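Local coordinates for protein Phenylalanine/tyrosine ammonia-lyase (Rhodosporidium toruloides, PDB 1Y2M) that catalyses the non-oxidative deamination of L-phenylalanine and L-tyrosine to trans-cinnamic and p-coumaric acid, the commitment step into phenylpropanoid metabolism, at residues D46-M51 with D285-S290. Numbering follows the deposited sequence.
Sequences DIVEKM and DAHMLS
Ile-47, Val-48 and selenomethionine Met-51 pack against His-287 and selenomethionine Met-288 in a buried helix-on-helix contact without hydrogen bonds across it, joining the short N-terminal helix 44-52 to the long helix 273-303 of the mainly helical PAL/histidase fold. The two segments cross steeply, their N-to-C directions 127° apart, with axes 10.5 Å apart, bridged by side chains. Methyl CG2 of Ile-47 makes an off-centre CH-pi contact with the imidazole of His-287, 4.3 Å from its centroid and 29° off the normal. With CG2 of Ile-47 anti to the backbone N and CG1 beside it, that methyl is set against the ring, nearest to NE2 of His-287 at 3.9 Å. The selenium of Met-51 approaches the ring obliquely, 4.3 Å from CD2 of His-287. Both imidazole nitrogens are hydrogen-bonded beyond the two segments, ND1 to NE2 of Gln-44 and NE2 to ND1 of His-383 on helix 368-391, which should fix the ring's rotation and satisfy its buried polar atoms. OE1 of Gln-44 is also hydrogen-bonded to OG of Ser-290, tying the start of helix 44-52 to helix 273-303 by polar links beside the apolar contact. Val-48 uses its two branches separately: CG2 lies 3.8 Å from CB of His-287, while CG1 meets the selenium of Met-288 at 3.7 Å, the Met-288 chain bending at chi2 (-55°) to bring SE, and less closely CE, against that methyl.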
loop_
_atom_site.group_PDB
_atom_site.type_symbol
_atom_site.label_atom_id
_atom_site.label_comp_id
_atom_site.label_asym_id
_atom_site.label_seq_id
_atom_site.Cartn_x
_atom_site.Cartn_y
_atom_site.Cartn_z
ATOM N N ASP B 46 -3.951 -12.662 -30.631
ATOM C CA ASP B 46 -3.116 -12.264 -31.795
ATOM C C ASP B 46 -1.656 -11.973 -31.361
ATOM O O ASP B 46 -0.693 -12.406 -32.013
ATOM C CB ASP B 46 -3.628 -10.972 -32.467
ATOM C CG ASP B 46 -4.959 -11.133 -33.180
ATOM O OD1 ASP B 46 -5.326 -12.298 -33.505
ATOM O OD2 ASP B 46 -5.621 -10.067 -33.418
ATOM N N ILE B 47 -1.520 -11.219 -30.271
ATOM C CA ILE B 47 -0.230 -10.838 -29.704
ATOM C C ILE B 47 0.580 -12.059 -29.252
ATOM O O ILE B 47 1.764 -12.222 -29.559
ATOM C CB ILE B 47 -0.430 -9.846 -28.532
ATOM C CG1 ILE B 47 -0.876 -8.504 -29.139
ATOM C CG2 ILE B 47 0.851 -9.739 -27.699
ATOM C CD1 ILE B 47 -1.346 -7.417 -28.150
ATOM N N VAL B 48 -0.098 -12.948 -28.537
ATOM C CA VAL B 48 0.524 -14.184 -28.093
ATOM C C VAL B 48 0.959 -15.075 -29.256
ATOM O O VAL B 48 2.056 -15.631 -29.266
ATOM C CB VAL B 48 -0.421 -14.918 -27.119
ATOM C CG1 VAL B 48 0.007 -16.368 -26.885
ATOM C CG2 VAL B 48 -0.513 -14.138 -25.816
ATOM N N GLU B 49 0.095 -15.205 -30.252
ATOM C CA GLU B 49 0.405 -16.062 -31.371
ATOM C C GLU B 49 1.694 -15.575 -32.031
ATOM O O GLU B 49 2.562 -16.356 -32.372
ATOM C CB GLU B 49 -0.739 -16.014 -32.378
ATOM C CG GLU B 49 -0.484 -16.852 -33.596
ATOM C CD GLU B 49 -1.650 -16.813 -34.585
ATOM O OE1 GLU B 49 -2.305 -15.740 -34.724
ATOM O OE2 GLU B 49 -1.902 -17.850 -35.238
ATOM N N LYS B 50 1.833 -14.257 -32.155
ATOM C CA LYS B 50 3.013 -13.731 -32.817
ATOM C C LYS B 50 4.243 -13.945 -31.960
ATOM O O LYS B 50 5.319 -14.284 -32.453
ATOM C CB LYS B 50 2.831 -12.257 -33.112
ATOM C CG LYS B 50 1.729 -11.993 -34.138
ATOM C CD LYS B 50 2.064 -12.544 -35.555
ATOM C CE LYS B 50 0.824 -13.150 -36.243
ATOM N NZ LYS B 50 -0.303 -12.165 -36.367
HETATM N N MSE B 51 4.093 -13.771 -30.663
HETATM C CA MSE B 51 5.245 -14.018 -29.759
HETATM C C MSE B 51 5.742 -15.436 -29.822
HETATM O O MSE B 51 6.942 -15.699 -29.887
HETATM C CB MSE B 51 4.876 -13.694 -28.299
HETATM C CG MSE B 51 4.676 -12.259 -28.029
HETATM SE SE MSE B 51 4.900 -11.952 -26.051
HETATM C CE MSE B 51 6.928 -11.790 -25.943
ATOM N N ASP B 285 4.882 -13.446 -19.738
ATOM C CA ASP B 285 4.320 -14.467 -18.866
ATOM C C ASP B 285 2.906 -14.097 -18.434
ATOM O O ASP B 285 2.029 -14.957 -18.337
ATOM C CB ASP B 285 5.267 -14.688 -17.683
ATOM C CG ASP B 285 6.566 -15.389 -18.066
ATOM O OD1 ASP B 285 6.702 -15.946 -19.171
ATOM O OD2 ASP B 285 7.457 -15.409 -17.201
ATOM N N ALA B 286 2.693 -12.802 -18.203
ATOM C CA ALA B 286 1.381 -12.288 -17.795
ATOM C C ALA B 286 0.375 -12.537 -18.875
ATOM O O ALA B 286 -0.773 -12.856 -18.601
ATOM C CB ALA B 286 1.462 -10.815 -17.455
ATOM N N HIS B 287 0.763 -12.375 -20.135
ATOM C CA HIS B 287 -0.213 -12.626 -21.225
ATOM C C HIS B 287 -0.723 -14.059 -21.166
ATOM O O HIS B 287 -1.909 -14.356 -21.378
ATOM C CB HIS B 287 0.437 -12.453 -22.583
ATOM C CG HIS B 287 0.630 -11.024 -23.034
ATOM N ND1 HIS B 287 -0.379 -10.083 -23.038
ATOM C CD2 HIS B 287 1.705 -10.431 -23.617
ATOM C CE1 HIS B 287 0.089 -8.957 -23.558
ATOM N NE2 HIS B 287 1.353 -9.147 -23.928
HETATM N N MSE B 288 0.211 -14.982 -20.905
HETATM C CA MSE B 288 -0.152 -16.403 -20.867
HETATM C C MSE B 288 -1.104 -16.692 -19.718
HETATM O O MSE B 288 -2.048 -17.458 -19.842
HETATM C CB MSE B 288 1.070 -17.314 -20.739
HETATM C CG MSE B 288 2.138 -17.061 -21.724
HETATM SE SE MSE B 288 1.498 -17.125 -23.586
HETATM C CE MSE B 288 3.173 -16.293 -24.340
ATOM N N LEU B 289 -0.855 -16.045 -18.578
ATOM C CA LEU B 289 -1.619 -16.285 -17.393
ATOM C C LEU B 289 -3.022 -15.660 -17.592
ATOM O O LEU B 289 -3.998 -16.210 -17.139
ATOM C CB LEU B 289 -0.916 -15.702 -16.180
ATOM C CG LEU B 289 0.331 -16.407 -15.681
ATOM C CD1 LEU B 289 1.030 -15.560 -14.638
ATOM C CD2 LEU B 289 -0.017 -17.762 -15.088
ATOM N N SER B 290 -3.117 -14.580 -18.347
ATOM C CA SER B 290 -4.401 -13.974 -18.671
ATOM C C SER B 290 -5.212 -14.943 -19.504
ATOM O O SER B 290 -6.397 -15.161 -19.259
ATOM C CB SER B 290 -4.149 -12.709 -19.504
ATOM O OG SER B 290 -5.354 -12.142 -19.958
#